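Divalent-cation tolerance protein CutA (Pyrococcus horikoshii, PDB 1UMJ) is involved in resistance toward heavy metals and forms a homotrimer that binds copper, with one ion held between two trimers. Local coordinates at residues Leu32-Ala37 and Glu47-Gly52; Met1-Thr6 and Gly52-Thr57; Thr57-Trp62 and Ile80-Val85. One frame throughout, in Å; residues are numbered along the deposited sequence.

Contact 1 (Leu32-Ala37 and Glu47-Gly52); sequences LREHRA and EDKEVG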
loop_
_atom_site.group_PDB
_atom_site.type_symbol
_atom_site.label_atom_id
_atom_site.label_comp_id
_atom_site.label_asym_id
_atom_site.label_seq_id
_atom_site.Cartn_x
_atom_site.Cartn_y
_atom_site.Cartn_z
ATOM N N LEU A 32 9.560 -1.225 5.224
ATOM C CA LEU A 32 9.600 0.188 5.609
ATOM C C LEU A 32 10.003 1.068 4.425
ATOM O O LEU A 32 10.883 0.737 3.665
ATOM C CB LEU A 32 10.598 0.442 6.752
ATOM C CG LEU A 32 10.307 -0.174 8.126
ATOM C CD1 LEU A 32 11.398 0.207 9.116
ATOM C CD2 LEU A 32 8.983 0.317 8.623
ATOM N N ARG A 33 9.332 2.220 4.273
ATOM C CA ARG A 33 9.773 3.139 3.223
ATOM C C ARG A 33 9.292 4.545 3.577
ATOM O O ARG A 33 8.224 4.728 4.164
ATOM C CB ARG A 33 9.235 2.732 1.836
ATOM C CG ARG A 33 7.819 3.177 1.462
ATOM C CD ARG A 33 6.741 2.431 2.237
ATOM N NE ARG A 33 5.391 2.842 1.799
ATOM C CZ ARG A 33 4.799 3.942 2.267
ATOM N NH1 ARG A 33 5.454 4.686 3.141
ATOM N NH2 ARG A 33 3.567 4.276 1.889
ATOM N N GLU A 34 10.101 5.519 3.201
ATOM C CA GLU A 34 9.758 6.922 3.451
ATOM C C GLU A 34 8.618 7.405 2.611
ATOM O O GLU A 34 8.391 6.901 1.503
ATOM C CB GLU A 34 10.967 7.831 3.115
ATOM C CG GLU A 34 12.048 7.743 4.100
ATOM C CD GLU A 34 13.188 8.703 3.787
ATOM O OE1 GLU A 34 14.041 8.852 4.666
ATOM O OE2 GLU A 34 13.229 9.280 2.662
ATOM N N HIS A 35 7.896 8.390 3.130
ATOM C CA HIS A 35 6.867 9.084 2.353
ATOM C C HIS A 35 6.783 10.505 2.930
ATOM O O HIS A 35 7.315 10.780 4.016
ATOM C CB HIS A 35 5.516 8.334 2.404
ATOM C CG HIS A 35 4.896 8.273 3.763
ATOM N ND1 HIS A 35 4.637 7.092 4.409
ATOM C CD2 HIS A 35 4.487 9.253 4.599
ATOM C CE1 HIS A 35 4.128 7.334 5.604
ATOM N NE2 HIS A 35 4.032 8.639 5.753
ATOM N N ARG A 36 6.119 11.391 2.209
ATOM C CA ARG A 36 5.895 12.769 2.681
ATOM C C ARG A 36 4.463 12.771 3.112
ATOM O O ARG A 36 3.555 12.417 2.341
ATOM C CB ARG A 36 6.152 13.789 1.558
ATOM C CG ARG A 36 7.641 13.877 1.244
ATOM C CD ARG A 36 7.989 14.971 0.203
ATOM N NE ARG A 36 9.453 15.161 0.084
ATOM C CZ ARG A 36 10.251 15.654 1.045
ATOM N NH1 ARG A 36 9.764 16.019 2.233
ATOM N NH2 ARG A 36 11.553 15.829 0.796
ATOM N N ALA A 37 4.270 13.177 4.361
ATOM C CA ALA A 37 2.959 13.181 4.933
ATOM C C ALA A 37 2.418 14.608 4.999
ATOM O O ALA A 37 3.187 15.540 5.273
ATOM C CB ALA A 37 3.069 12.580 6.380
ATOM N N GLU A 47 3.469 19.526 6.768
ATOM C CA GLU A 47 4.138 18.555 5.879
ATOM C C GLU A 47 5.434 18.076 6.575
ATOM O O GLU A 47 6.135 18.845 7.228
ATOM C CB GLU A 47 4.502 19.178 4.497
ATOM C CG GLU A 47 3.521 20.282 3.946
ATOM C CD GLU A 47 3.691 20.699 2.453
ATOM O OE1 GLU A 47 4.832 20.910 1.986
ATOM O OE2 GLU A 47 2.648 20.843 1.747
ATOM N N ASP A 48 5.739 16.785 6.481
ATOM C CA ASP A 48 7.003 16.284 7.010
ATOM C C ASP A 48 7.237 14.865 6.552
ATOM O O ASP A 48 6.290 14.132 6.213
ATOM C CB ASP A 48 7.049 16.343 8.537
ATOM C CG ASP A 48 5.853 15.723 9.174
ATOM O OD1 ASP A 48 5.350 16.291 10.165
ATOM O OD2 ASP A 48 5.402 14.672 8.702
ATOM N N LYS A 49 8.500 14.481 6.555
ATOM C CA LYS A 49 8.862 13.156 6.127
ATOM C C LYS A 49 8.645 12.174 7.253
ATOM O O LYS A 49 8.937 12.446 8.427
ATOM C CB LYS A 49 10.301 13.152 5.635
ATOM C CG LYS A 49 10.861 11.787 5.375
ATOM C CD LYS A 49 12.372 11.852 5.099
ATOM C CE LYS A 49 12.665 12.584 3.790
ATOM N NZ LYS A 49 11.830 12.053 2.668
ATOM N N GLU A 50 8.043 11.042 6.903
ATOM C CA GLU A 50 7.806 9.997 7.866
ATOM C C GLU A 50 8.231 8.630 7.258
ATOM O O GLU A 50 8.597 8.507 6.085
ATOM C CB GLU A 50 6.333 9.872 8.175
ATOM C CG GLU A 50 5.591 11.078 8.601
ATOM C CD GLU A 50 4.175 10.678 9.030
ATOM O OE1 GLU A 50 3.429 9.937 8.291
ATOM O OE2 GLU A 50 3.821 11.088 10.119
ATOM N N VAL A 51 8.185 7.589 8.086
ATOM C CA VAL A 51 8.504 6.241 7.595
ATOM C C VAL A 51 7.274 5.367 7.734
ATOM O O VAL A 51 6.771 5.101 8.832
ATOM C CB VAL A 51 9.677 5.597 8.324
ATOM C CG1 VAL A 51 10.007 4.239 7.648
ATOM C CG2 VAL A 51 10.886 6.507 8.232
ATOM N N GLY A 52 6.775 4.963 6.596
ATOM C CA GLY A 52 5.621 4.089 6.555
ATOM C C GLY A 52 6.046 2.639 6.748
ATOM O O GLY A 52 7.068 2.230 6.217
#
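H35 and E50 meet through their first torsions. In H35, chi1 of 65° sets CG between the backbone N and the carbonyl carbon. In E50, CG stands anti to the carbonyl carbon (chi1 -53°). H35 NE2 donates to E50 OE1 at 2.9 Å, in the ring plane and on the anti lone pair of the oxygen. On the other side of the imidazole, R33 NH1 donates to H35 ND1 at 2.8 Å. The bond lies in the plane of each group, though the two are turned steeply against each other. Both ring nitrogens are used, which fixes the rotation of the ring. A37 CB packs 3.3 Å from E50 OE1. The other face carries E34 and K49. K49 NZ forms a salt bridge with E34 OE2 at 3.1 Å from above the carboxylate plane, while E34 OE1 accepts from W11 NE1. R33-G52, H35-E50 and A37-D48 are antiparallel hydrogen-bonded pairs. D48, a copper-binding residue, is tied to Y39 OH by OD1. The contact is part of the hairpin of strands 29-40 and 45-57. Helix 11-23 packs on L32 and V51, strand 2-8 touches R33 and H35, and R36 and A37 pair with a strand of the second subunit.

Contact 2 (Met1-Thr6 and Gly52-Thr57); sequences MIIVYT and GAILKT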
loop_
_atom_site.group_PDB
_atom_site.type_symbol
_atom_site.label_atom_id
_atom_site.label_comp_id
_atom_site.label_asym_id
_atom_site.label_seq_id
_atom_site.Cartn_x
_atom_site.Cartn_y
_atom_site.Cartn_z
ATOM N N MET A 1 -4.449 -14.121 6.522
ATOM C CA MET A 1 -3.378 -13.194 7.014
ATOM C C MET A 1 -3.880 -11.776 6.877
ATOM O O MET A 1 -4.926 -11.514 6.258
ATOM C CB MET A 1 -2.092 -13.412 6.196
ATOM C CG MET A 1 -2.196 -13.023 4.689
ATOM S SD MET A 1 -0.552 -12.943 3.955
ATOM C CE MET A 1 0.142 -11.353 4.669
ATOM N N ILE A 2 -3.154 -10.841 7.478
ATOM C CA ILE A 2 -3.567 -9.431 7.345
ATOM C C ILE A 2 -2.318 -8.607 7.074
ATOM O O ILE A 2 -1.178 -9.090 7.299
ATOM C CB ILE A 2 -4.147 -8.876 8.668
ATOM C CG1 ILE A 2 -3.153 -9.110 9.824
ATOM C CG2 ILE A 2 -5.515 -9.536 8.948
ATOM C CD1 ILE A 2 -3.667 -8.704 11.211
ATOM N N ILE A 3 -2.543 -7.388 6.581
ATOM C CA ILE A 3 -1.488 -6.383 6.457
ATOM C C ILE A 3 -1.846 -5.348 7.537
ATOM O O ILE A 3 -3.026 -5.066 7.810
ATOM C CB ILE A 3 -1.471 -5.744 5.050
ATOM C CG1 ILE A 3 -0.881 -6.754 4.052
ATOM C CG2 ILE A 3 -0.596 -4.440 5.073
ATOM C CD1 ILE A 3 -0.881 -6.247 2.618
ATOM N N VAL A 4 -0.840 -4.847 8.235
ATOM C CA VAL A 4 -1.094 -3.811 9.224
ATOM C C VAL A 4 -0.182 -2.694 8.870
ATOM O O VAL A 4 1.005 -2.913 8.635
ATOM C CB VAL A 4 -0.825 -4.255 10.699
ATOM C CG1 VAL A 4 -0.812 -3.017 11.639
ATOM C CG2 VAL A 4 -1.885 -5.233 11.114
ATOM N N TYR A 5 -0.752 -1.501 8.769
ATOM C CA TYR A 5 0.010 -0.306 8.368
ATOM C C TYR A 5 0.096 0.657 9.532
ATOM O O TYR A 5 -0.897 0.902 10.234
ATOM C CB TYR A 5 -0.718 0.449 7.201
ATOM C CG TYR A 5 0.015 1.648 6.570
ATOM C CD1 TYR A 5 1.300 1.521 6.039
ATOM C CD2 TYR A 5 -0.613 2.888 6.429
ATOM C CE1 TYR A 5 1.948 2.616 5.373
ATOM C CE2 TYR A 5 0.010 3.975 5.766
ATOM C CZ TYR A 5 1.292 3.825 5.242
ATOM O OH TYR A 5 1.896 4.901 4.549
ATOM N N THR A 6 1.294 1.182 9.734
ATOM C CA THR A 6 1.497 2.239 10.727
ATOM C C THR A 6 2.611 3.160 10.226
ATOM O O THR A 6 3.320 2.803 9.291
ATOM C CB THR A 6 1.842 1.716 12.172
ATOM O OG1 THR A 6 1.784 2.840 13.070
ATOM C CG2 THR A 6 3.224 1.114 12.272
ATOM N N GLY A 52 6.775 4.963 6.596
ATOM C CA GLY A 52 5.621 4.089 6.555
ATOM C C GLY A 52 6.046 2.639 6.748
ATOM O O GLY A 52 7.068 2.230 6.217
ATOM N N ALA A 53 5.263 1.883 7.518
ATOM C CA ALA A 53 5.578 0.456 7.793
ATOM C C ALA A 53 4.416 -0.419 7.412
ATOM O O ALA A 53 3.259 -0.169 7.861
ATOM C CB ALA A 53 5.843 0.265 9.307
ATOM N N ILE A 54 4.697 -1.401 6.558
ATOM C CA ILE A 54 3.715 -2.394 6.123
ATOM C C ILE A 54 4.103 -3.680 6.860
ATOM O O ILE A 54 5.171 -4.275 6.579
ATOM C CB ILE A 54 3.822 -2.627 4.605
ATOM C CG1 ILE A 54 3.307 -1.373 3.880
ATOM C CG2 ILE A 54 2.987 -3.881 4.206
ATOM C CD1 ILE A 54 3.244 -1.509 2.426
ATOM N N LEU A 55 3.249 -4.121 7.767
ATOM C CA LEU A 55 3.525 -5.296 8.581
ATOM C C LEU A 55 2.658 -6.461 8.093
ATOM O O LEU A 55 1.489 -6.264 7.793
ATOM C CB LEU A 55 3.224 -4.963 10.031
ATOM C CG LEU A 55 3.796 -3.631 10.527
ATOM C CD1 LEU A 55 3.384 -3.405 11.979
ATOM C CD2 LEU A 55 5.396 -3.645 10.347
ATOM N N LYS A 56 3.238 -7.660 8.019
ATOM C CA LYS A 56 2.491 -8.843 7.580
ATOM C C LYS A 56 2.432 -9.824 8.704
ATOM O O LYS A 56 3.449 -10.252 9.210
ATOM C CB LYS A 56 3.134 -9.519 6.371
ATOM C CG LYS A 56 3.042 -8.742 5.049
ATOM C CD LYS A 56 3.726 -7.394 5.147
ATOM C CE LYS A 56 5.195 -7.525 4.882
ATOM N NZ LYS A 56 5.911 -6.410 5.458
ATOM N N THR A 57 1.217 -10.177 9.075
ATOM C CA THR A 57 1.098 -11.149 10.148
ATOM C C THR A 57 -0.193 -11.946 10.053
ATOM O O THR A 57 -0.957 -11.829 9.085
ATOM C CB THR A 57 1.219 -10.430 11.496
ATOM O OG1 THR A 57 1.455 -11.399 12.540
ATOM C CG2 THR A 57 0.018 -9.643 11.802
#
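V4 O accepts the shortest backbone bond across the two strands, from L55 N at 2.7 Å. V4 N returns a bond to L55 O at 2.8 Å. I2 with T57 and T6 with A53 form the other hydrogen-bonded pairs, so six N-H...O bonds join the strands. On the face of I3, Y5, I54 and K56, the two isoleucines meet through methyl groups. Their CG2 branches touch at 3.7 Å, and these side chains run side by side in the same direction. In both, chi1 near -70° puts CG1 anti to the carbonyl carbon, which leaves CG2 anti to N. M1 CE rests 3.9 Å from K56 CB, the two side chains lying alongside. The Y5 ring passes close to the backbone of the other strand, with CD1 3.2 Å from A53 O. Its hydroxyl bonds to N31 of the second subunit. On the opposite face, T57 CG2 packs 3.8 Å from I2 CG1, and T6 CG2 lies 4.0 Å from A53 CB. Helix 62-72 covers the face of I2, V4, L55 and T57 through W62, I69 and L65. This is the centre of an antiparallel sheet with helices packed on it, the ferredoxin-like layout of the CutA and GlnB-like proteins.

Contact 3 (Thr57-Trp62 and Ile80-Val85); sequences TREDLW and IIRIDV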
loop_
_atom_site.group_PDB
_atom_site.type_symbol
_atom_site.label_atom_id
_atom_site.label_comp_id
_atom_site.label_asym_id
_atom_site.label_seq_id
_atom_site.Cartn_x
_atom_site.Cartn_y
_atom_site.Cartn_z
ATOM N N THR A 57 1.217 -10.177 9.075
ATOM C CA THR A 57 1.098 -11.149 10.148
ATOM C C THR A 57 -0.193 -11.946 10.053
ATOM O O THR A 57 -0.957 -11.829 9.085
ATOM C CB THR A 57 1.219 -10.430 11.496
ATOM O OG1 THR A 57 1.455 -11.399 12.540
ATOM C CG2 THR A 57 0.018 -9.643 11.802
ATOM N N ARG A 58 -0.412 -12.797 11.057
ATOM C CA ARG A 58 -1.632 -13.605 11.092
ATOM C C ARG A 58 -2.872 -12.803 11.545
ATOM O O ARG A 58 -2.815 -11.863 12.352
ATOM C CB ARG A 58 -1.416 -14.833 12.022
ATOM C CG ARG A 58 -0.316 -15.800 11.675
ATOM C CD ARG A 58 -0.469 -17.102 12.488
ATOM N NE ARG A 58 -0.850 -16.879 13.881
ATOM C CZ ARG A 58 0.001 -16.879 14.899
ATOM N NH1 ARG A 58 1.295 -17.079 14.670
ATOM N NH2 ARG A 58 -0.437 -16.733 16.154
ATOM N N GLU A 59 -4.018 -13.202 11.021
ATOM C CA GLU A 59 -5.258 -12.581 11.363
ATOM C C GLU A 59 -5.487 -12.619 12.872
ATOM O O GLU A 59 -5.849 -11.636 13.473
ATOM C CB GLU A 59 -6.407 -13.284 10.621
ATOM C CG GLU A 59 -6.449 -12.924 9.145
ATOM C CD GLU A 59 -7.441 -13.727 8.329
ATOM O OE1 GLU A 59 -8.527 -14.120 8.847
ATOM O OE2 GLU A 59 -7.130 -13.947 7.150
ATOM N N ASP A 60 -5.170 -13.747 13.490
ATOM C CA ASP A 60 -5.430 -13.872 14.915
ATOM C C ASP A 60 -4.438 -13.196 15.857
ATOM O O ASP A 60 -4.592 -13.273 17.064
ATOM C CB ASP A 60 -5.679 -15.361 15.270
ATOM C CG ASP A 60 -4.448 -16.192 15.246
ATOM O OD1 ASP A 60 -4.563 -17.449 15.188
ATOM O OD2 ASP A 60 -3.335 -15.596 15.300
ATOM N N LEU A 61 -3.433 -12.521 15.302
ATOM C CA LEU A 61 -2.468 -11.800 16.099
ATOM C C LEU A 61 -2.792 -10.293 16.082
ATOM O O LEU A 61 -2.078 -9.502 16.715
ATOM C CB LEU A 61 -1.039 -12.063 15.593
ATOM C CG LEU A 61 -0.454 -13.453 15.878
ATOM C CD1 LEU A 61 0.951 -13.571 15.355
ATOM C CD2 LEU A 61 -0.463 -13.686 17.402
ATOM N N TRP A 62 -3.876 -9.901 15.393
ATOM C CA TRP A 62 -4.241 -8.460 15.313
ATOM C C TRP A 62 -4.353 -7.706 16.640
ATOM O O TRP A 62 -3.706 -6.663 16.841
ATOM C CB TRP A 62 -5.543 -8.278 14.525
ATOM C CG TRP A 62 -6.223 -6.953 14.651
ATOM C CD1 TRP A 62 -7.470 -6.749 15.121
ATOM C CD2 TRP A 62 -5.712 -5.658 14.293
ATOM N NE1 TRP A 62 -7.793 -5.426 15.090
ATOM C CE2 TRP A 62 -6.730 -4.725 14.579
ATOM C CE3 TRP A 62 -4.501 -5.204 13.755
ATOM C CZ2 TRP A 62 -6.586 -3.364 14.349
ATOM C CZ3 TRP A 62 -4.348 -3.839 13.520
ATOM C CH2 TRP A 62 -5.391 -2.936 13.814
ATOM N N ILE A 80 -2.950 2.641 13.421
ATOM C CA ILE A 80 -2.690 1.203 13.389
ATOM C C ILE A 80 -3.871 0.688 12.553
ATOM O O ILE A 80 -4.989 0.501 13.045
ATOM C CB ILE A 80 -2.688 0.581 14.809
ATOM C CG1 ILE A 80 -1.786 1.421 15.729
ATOM C CG2 ILE A 80 -2.178 -0.860 14.748
ATOM C CD1 ILE A 80 -1.882 1.038 17.225
ATOM N N ILE A 81 -3.595 0.492 11.261
ATOM C CA ILE A 81 -4.620 0.126 10.301
ATOM C C ILE A 81 -4.539 -1.320 9.807
ATOM O O ILE A 81 -3.469 -1.808 9.397
ATOM C CB ILE A 81 -4.520 1.133 9.129
ATOM C CG1 ILE A 81 -4.935 2.518 9.644
ATOM C CG2 ILE A 81 -5.391 0.728 7.987
ATOM C CD1 ILE A 81 -4.498 3.638 8.721
ATOM N N ARG A 82 -5.655 -2.025 9.945
ATOM C CA ARG A 82 -5.723 -3.433 9.541
ATOM C C ARG A 82 -6.411 -3.612 8.177
ATOM O O ARG A 82 -7.540 -3.172 8.019
ATOM C CB ARG A 82 -6.522 -4.265 10.584
ATOM C CG ARG A 82 -6.759 -5.704 10.100
ATOM C CD ARG A 82 -7.542 -6.525 11.157
ATOM N NE ARG A 82 -8.128 -7.684 10.539
ATOM C CZ ARG A 82 -8.576 -8.713 11.246
ATOM N NH1 ARG A 82 -8.486 -8.669 12.576
ATOM N NH2 ARG A 82 -9.080 -9.772 10.632
ATOM N N ILE A 83 -5.739 -4.250 7.229
ATOM C CA ILE A 83 -6.327 -4.549 5.918
ATOM C C ILE A 83 -6.285 -6.080 5.777
ATOM O O ILE A 83 -5.224 -6.714 5.817
ATOM C CB ILE A 83 -5.517 -3.948 4.726
ATOM C CG1 ILE A 83 -5.288 -2.469 4.975
ATOM C CG2 ILE A 83 -6.230 -4.318 3.379
ATOM C CD1 ILE A 83 -6.532 -1.660 4.975
ATOM N N ASP A 84 -7.457 -6.709 5.656
ATOM C CA ASP A 84 -7.496 -8.160 5.469
ATOM C C ASP A 84 -7.032 -8.544 4.058
ATOM O O ASP A 84 -7.290 -7.824 3.092
ATOM C CB ASP A 84 -8.925 -8.680 5.637
ATOM C CG ASP A 84 -9.493 -8.397 6.979
ATOM O OD1 ASP A 84 -8.708 -8.336 7.943
ATOM O OD2 ASP A 84 -10.743 -8.260 7.059
ATOM N N VAL A 85 -6.285 -9.632 3.957
ATOM C CA VAL A 85 -5.824 -10.159 2.676
ATOM C C VAL A 85 -6.851 -11.148 2.153
ATOM O O VAL A 85 -7.176 -12.106 2.826
ATOM C CB VAL A 85 -4.399 -10.786 2.819
ATOM C CG1 VAL A 85 -3.976 -11.485 1.538
ATOM C CG2 VAL A 85 -3.403 -9.654 3.119
HETATM O O HOH W 1 -8.447 -11.073 14.609
#
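Aromatic and aliphatic packing between W62 and R82 carries most of this contact. The R82 side chain runs over one face of the indole. R82 CB sits 3.6 Å from the centroid of the six-membered ring, 9° off the ring normal, which makes a CH-pi contact. R82 CD lies 3.7 Å from W62 CD2. The chain is extended from CG to NE, and CG is anti to the backbone N (chi1 173°). This straight shape carries the arginine from the six-membered ring across to the five-membered ring. At the rim of the indole, W62 CZ3 meets I80 CG2 at 3.9 Å, and I80 O lies near the ring plane.

The cation-pi interaction is off-centre. R82 CZ is 4.8 Å from the centroid of the five-membered ring. The guanidinium does not stack flat, for its plane is turned 76° from that of the indole. Its edge faces the ring, with R82 NH1 3.3 Å from W62 CD1.

Charge and polar bonds hold the guanidinium in this pose. D84 OD1 accepts from R82 NE at 2.7 Å and from R82 NH2 at 3.1 Å, both nearly in the guanidinium plane. R82 grips one oxygen of D84 side-on with two nitrogens, a salt bridge that probably fixes the turn of the guanidinium. R82 NH1 donates to a water, which donates to E59 O. This water bridges the two segments, where no direct hydrogen bond forms. E59 OE2 accepts from M1 N.

The contact joins the 3-10 turn 59-61 and the first residue of helix 62-72 to strand 81-84, outermost within this chain. I2 of strand 2-8 touches R82, and V4 touches W62. W62 NE1 bonds to D87 of the second subunit, and I81 and R82 pair with a strand of that subunit.

How the contacts relate
All three contacts reach the same antiparallel sheet. Contacts 1 and 2 pair its strands, and contact 3 packs the start of helix 62-72 on strand 81-84. Contacts 2 and 3 are buried; contact 2, largely aliphatic, is nearest the chain's centre. Contact 1 uses the earlier part of strand 45-57 and contact 2 the later part, meeting at G52. Contact 1 is partly buried and holds copper-binding D48. A buried R33-H35-E50 chain of hydrogen bonds lies on one face, a more exposed E34-K49 salt bridge on the other. Contact 3 shares T57 with contact 2, across the chain's centre from contact 1, and relies on an indole, an arginine and a water. Strand 2-8 of contact 2 also pairs with strand 81-84.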